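Local coordinates for extracellular solute-binding protein (Conexibacter woesei, PDB 4P98) that probably captures a small solute outside the cell membrane and delivers it to an ABC transporter, as a lipoprotein of the BMP (PnrA-like) family, at residues A202-Q216 against V223-I236. Residues are numbered along the deposited sequence; the frame is centred on the assembly and turned at random.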
loop_
_atom_site.group_PDB
_atom_site.type_symbol
_atom_site.label_atom_id
_atom_site.label_comp_id
_atom_site.label_asym_id
_atom_site.label_seq_id
_atom_site.Cartn_x
_atom_site.Cartn_y
_atom_site.Cartn_z
ATOM N N ALA A 202 18.626 1.604 -17.638
ATOM C CA ALA A 202 17.247 1.327 -17.225
ATOM C C ALA A 202 16.243 2.016 -18.141
ATOM O O ALA A 202 16.370 3.213 -18.440
ATOM C CB ALA A 202 17.009 1.759 -15.786
ATOM N N GLN A 203 15.253 1.243 -18.587
ATOM C CA GLN A 203 14.196 1.747 -19.468
ATOM C C GLN A 203 12.896 1.977 -18.718
ATOM O O GLN A 203 11.903 2.405 -19.292
ATOM C CB GLN A 203 13.983 0.778 -20.636
ATOM C CG GLN A 203 15.234 0.620 -21.502
ATOM C CD GLN A 203 15.172 -0.569 -22.447
ATOM O OE1 GLN A 203 14.823 -1.675 -22.057
ATOM N NE2 GLN A 203 15.539 -0.344 -23.694
ATOM N N LEU A 204 12.925 1.693 -17.418
ATOM C CA LEU A 204 11.791 1.894 -16.529
ATOM C C LEU A 204 12.352 1.978 -15.111
ATOM O O LEU A 204 13.290 1.253 -14.759
ATOM C CB LEU A 204 10.825 0.706 -16.625
ATOM C CG LEU A 204 9.740 0.533 -15.559
ATOM C CD1 LEU A 204 8.525 1.383 -15.880
ATOM C CD2 LEU A 204 9.334 -0.941 -15.436
ATOM N N LEU A 205 11.758 2.832 -14.296
ATOM C CA LEU A 205 12.232 3.008 -12.926
ATOM C C LEU A 205 11.117 2.706 -11.944
ATOM O O LEU A 205 10.063 3.323 -11.993
ATOM C CB LEU A 205 12.765 4.430 -12.725
ATOM C CG LEU A 205 14.110 4.692 -13.419
ATOM C CD1 LEU A 205 14.431 6.182 -13.564
ATOM C CD2 LEU A 205 15.243 3.957 -12.725
ATOM N N VAL A 206 11.368 1.764 -11.040
ATOM C CA VAL A 206 10.380 1.351 -10.051
ATOM C C VAL A 206 10.768 1.873 -8.670
ATOM O O VAL A 206 11.864 1.624 -8.214
ATOM C CB VAL A 206 10.281 -0.184 -9.981
ATOM C CG1 VAL A 206 9.132 -0.600 -9.074
ATOM C CG2 VAL A 206 10.101 -0.764 -11.375
ATOM N N ALA A 207 9.846 2.581 -8.027
ATOM C CA ALA A 207 10.024 3.105 -6.672
ATOM C C ALA A 207 9.365 2.201 -5.640
ATOM O O ALA A 207 8.181 1.860 -5.776
ATOM C CB ALA A 207 9.408 4.489 -6.570
ATOM N N THR A 208 10.102 1.852 -4.591
ATOM C CA THR A 208 9.492 1.177 -3.437
ATOM C C THR A 208 9.401 2.056 -2.201
ATOM O O THR A 208 8.725 1.699 -1.233
ATOM C CB THR A 208 10.232 -0.105 -3.070
ATOM O OG1 THR A 208 11.577 0.197 -2.708
ATOM C CG2 THR A 208 10.211 -1.060 -4.242
ATOM N N ASP A 209 10.093 3.190 -2.209
ATOM C CA ASP A 209 9.917 4.165 -1.157
ATOM C C ASP A 209 9.022 5.292 -1.718
ATOM O O ASP A 209 8.075 5.005 -2.441
ATOM C CB ASP A 209 11.278 4.656 -0.639
ATOM C CG ASP A 209 11.163 5.361 0.708
ATOM O OD1 ASP A 209 10.803 4.706 1.699
ATOM O OD2 ASP A 209 11.400 6.579 0.774
ATOM N N ASP A 210 9.304 6.557 -1.423
ATOM C CA ASP A 210 8.402 7.627 -1.815
ATOM C C ASP A 210 8.255 7.726 -3.338
ATOM O O ASP A 210 7.140 7.761 -3.861
ATOM C CB ASP A 210 8.862 8.966 -1.236
ATOM C CG ASP A 210 7.937 10.102 -1.616
ATOM O OD1 ASP A 210 8.118 10.664 -2.703
ATOM O OD2 ASP A 210 7.004 10.418 -0.852
ATOM N N GLY A 211 9.384 7.765 -4.029
ATOM C CA GLY A 211 9.398 7.832 -5.481
ATOM C C GLY A 211 9.520 9.220 -6.118
ATOM O O GLY A 211 9.836 9.300 -7.288
ATOM N N ARG A 212 9.254 10.303 -5.391
ATOM C CA ARG A 212 9.287 11.646 -6.017
ATOM C C ARG A 212 10.647 12.019 -6.626
ATOM O O ARG A 212 10.705 12.711 -7.647
ATOM C CB ARG A 212 8.828 12.723 -5.054
ATOM C CG ARG A 212 7.325 12.915 -5.093
ATOM C CD ARG A 212 6.858 13.843 -3.999
ATOM N NE ARG A 212 6.621 13.109 -2.776
ATOM C CZ ARG A 212 5.885 13.536 -1.755
ATOM N NH1 ARG A 212 5.319 14.732 -1.775
ATOM N NH2 ARG A 212 5.707 12.747 -0.698
ATOM N N GLY A 213 11.725 11.552 -6.012
ATOM C CA GLY A 213 13.077 11.814 -6.505
ATOM C C GLY A 213 13.363 10.981 -7.733
ATOM O O GLY A 213 13.859 11.476 -8.738
ATOM N N LEU A 214 13.020 9.702 -7.653
ATOM C CA LEU A 214 13.105 8.809 -8.800
ATOM C C LEU A 214 12.312 9.364 -9.990
ATOM O O LEU A 214 12.751 9.280 -11.139
ATOM C CB LEU A 214 12.594 7.423 -8.378
ATOM C CG LEU A 214 12.443 6.346 -9.439
ATOM C CD1 LEU A 214 12.834 4.986 -8.859
ATOM C CD2 LEU A 214 11.028 6.354 -9.988
ATOM N N GLY A 215 11.144 9.926 -9.689
ATOM C CA GLY A 215 10.260 10.513 -10.679
ATOM C C GLY A 215 10.896 11.677 -11.424
ATOM O O GLY A 215 10.737 11.802 -12.642
ATOM N N GLN A 216 11.620 12.518 -10.688
ATOM C CA GLN A 216 12.388 13.599 -11.299
ATOM C C GLN A 216 13.424 13.065 -12.276
ATOM O O GLN A 216 13.576 13.585 -13.391
ATOM C CB GLN A 216 13.106 14.427 -10.225
ATOM C CG GLN A 216 12.164 15.257 -9.391
ATOM C CD GLN A 216 11.681 16.496 -10.126
ATOM O OE1 GLN A 216 12.393 17.055 -10.972
ATOM N NE2 GLN A 216 10.473 16.937 -9.803
ATOM N N VAL A 223 11.800 8.333 -19.273
ATOM C CA VAL A 223 11.416 6.922 -19.037
ATOM C C VAL A 223 10.179 6.861 -18.156
ATOM O O VAL A 223 9.898 7.787 -17.406
ATOM C CB VAL A 223 12.521 6.049 -18.410
ATOM C CG1 VAL A 223 13.706 5.907 -19.350
ATOM C CG2 VAL A 223 12.959 6.579 -17.052
ATOM N N PRO A 224 9.413 5.763 -18.253
ATOM C CA PRO A 224 8.243 5.676 -17.388
ATOM C C PRO A 224 8.617 5.218 -15.972
ATOM O O PRO A 224 9.688 4.674 -15.769
ATOM C CB PRO A 224 7.384 4.601 -18.079
ATOM C CG PRO A 224 8.383 3.734 -18.753
ATOM C CD PRO A 224 9.441 4.683 -19.251
ATOM N N THR A 225 7.715 5.432 -15.019
ATOM C CA THR A 225 7.890 4.899 -13.678
ATOM C C THR A 225 6.710 4.005 -13.245
ATOM O O THR A 225 5.615 4.038 -13.829
ATOM C CB THR A 225 8.106 6.004 -12.622
ATOM O OG1 THR A 225 6.917 6.776 -12.440
ATOM C CG2 THR A 225 9.270 6.920 -13.009
ATOM N N ILE A 226 6.978 3.208 -12.215
ATOM C CA ILE A 226 5.959 2.475 -11.459
ATOM C C ILE A 226 6.188 2.764 -9.974
ATOM O O ILE A 226 7.332 2.776 -9.524
ATOM C CB ILE A 226 6.086 0.959 -11.707
ATOM C CG1 ILE A 226 5.690 0.631 -13.143
ATOM C CG2 ILE A 226 5.209 0.159 -10.738
ATOM C CD1 ILE A 226 6.038 -0.784 -13.564
ATOM N N GLY A 227 5.120 3.021 -9.220
ATOM C CA GLY A 227 5.206 3.052 -7.755
ATOM C C GLY A 227 5.395 4.403 -7.105
ATOM O O GLY A 227 5.457 4.491 -5.880
ATOM N N VAL A 228 5.455 5.461 -7.915
ATOM C CA VAL A 228 5.701 6.801 -7.398
ATOM C C VAL A 228 4.481 7.344 -6.669
ATOM O O VAL A 228 3.353 7.146 -7.098
ATOM C CB VAL A 228 6.156 7.772 -8.514
ATOM C CG1 VAL A 228 6.335 9.176 -7.963
ATOM C CG2 VAL A 228 7.435 7.263 -9.146
ATOM N N SER A 229 4.735 8.014 -5.553
ATOM C CA SER A 229 3.712 8.654 -4.739
ATOM C C SER A 229 2.719 9.443 -5.574
ATOM O O SER A 229 3.117 10.175 -6.495
ATOM C CB SER A 229 4.370 9.615 -3.734
ATOM O OG SER A 229 3.414 10.472 -3.100
ATOM N N ALA A 230 1.440 9.317 -5.208
ATOM C CA ALA A 230 0.360 10.100 -5.802
ATOM C C ALA A 230 0.487 11.604 -5.507
ATOM O O ALA A 230 -0.158 12.402 -6.173
ATOM C CB ALA A 230 -1.006 9.592 -5.330
ATOM N N ALA A 231 1.310 11.987 -4.530
ATOM C CA ALA A 231 1.481 13.406 -4.172
ATOM C C ALA A 231 2.507 14.138 -5.046
ATOM O O ALA A 231 2.768 15.316 -4.839
ATOM C CB ALA A 231 1.862 13.534 -2.709
ATOM N N ALA A 232 3.087 13.444 -6.014
ATOM C CA ALA A 232 4.043 14.054 -6.922
ATOM C C ALA A 232 3.375 15.100 -7.807
ATOM O O ALA A 232 2.150 15.127 -7.946
ATOM C CB ALA A 232 4.700 12.989 -7.768
ATOM N N GLY A 233 4.191 15.961 -8.405
ATOM C CA GLY A 233 3.693 16.995 -9.315
ATOM C C GLY A 233 3.181 16.418 -10.623
ATOM O O GLY A 233 3.470 15.273 -10.960
ATOM N N ALA A 234 2.428 17.228 -11.362
ATOM C CA ALA A 234 1.809 16.809 -12.618
ATOM C C ALA A 234 2.794 16.224 -13.628
ATOM O O ALA A 234 2.488 15.227 -14.264
ATOM C CB ALA A 234 1.035 17.971 -13.248
ATOM N N ASP A 235 3.970 16.824 -13.782
ATOM C CA ASP A 235 4.955 16.314 -14.747
ATOM C C ASP A 235 5.463 14.939 -14.377
ATOM O O ASP A 235 5.796 14.139 -15.259
ATOM C CB ASP A 235 6.167 17.256 -14.885
ATOM C CG ASP A 235 5.866 18.502 -15.704
ATOM O OD1 ASP A 235 4.676 18.813 -15.938
ATOM O OD2 ASP A 235 6.835 19.187 -16.101
ATOM N N ILE A 236 5.557 14.678 -13.072
ATOM C CA ILE A 236 6.040 13.383 -12.584
ATOM C C ILE A 236 4.901 12.361 -12.678
ATOM O O ILE A 236 5.098 11.252 -13.169
ATOM C CB ILE A 236 6.605 13.467 -11.136
ATOM C CG1 ILE A 236 8.038 14.017 -11.105
ATOM C CG2 ILE A 236 6.738 12.085 -10.529
ATOM C CD1 ILE A 236 8.249 15.364 -11.749
HETATM O O HOH W 1 6.553 3.175 -3.544
#
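Leu-205 and Val-206 pair in parallel with Thr-225 and Ile-226, joining two neighbouring strands in the five-stranded sheet of one lobe, while the turns and helix starts that follow them pack together. Leu-205 N donates to Pro-224 O and Leu-205 O accepts from Ile-226 N; Ala-207 N then meets Ile-226 O at 2.9 Å, almost in line with the carbonyl. On one face, Leu-204 lays CD2 3.8 Å from Ile-226 CD1, beneath helix 125-137. On the other, Leu-214 of the connecting helix brings CD2 to within 3.5 Å of Thr-225 CG2; Thr-225, having both methyl and hydroxyl, turns OG1 to Asn-240. Beyond the strands, Ser-229 N bonds Asp-210 O at 3.0 Å. Asp-210 holds its carboxylate opposite its backbone N (chi1 -180°), which turns OD1 to Arg-212 N in an Asx turn; the carboxylate also takes Arg-212 NE and NH2 side-on, the NH2 to OD2 salt bridge being 2.7 Å. The guanidinium, thus held at its edge, has Ser-229 OG over one face, not bonded to it: that hydroxyl bonds Asp-31 O and takes Ala-231 N in an ST turn. Arg-212 CG rests 3.7 Å from Ala-232 CB, and Arg-212 NH1 3.8 Å from Ala-231 CB. Cutting Arg-212 back to an alanine is likely to leave the Asp-210 carboxylate without its charged mate and uncover both methyls. At Gly-211, the N-cap, a CB would strike Val-228 CA, and the positive phi (95°) also favours glycine; at Gly-215, inside the helix, it would strike Ile-236 CG2. Strand 205-207, helix 212-221 and strand 225-226 form a beta-alpha-beta crossover, the repeating unit of Rossmann-like periplasmic-binding-protein lobes.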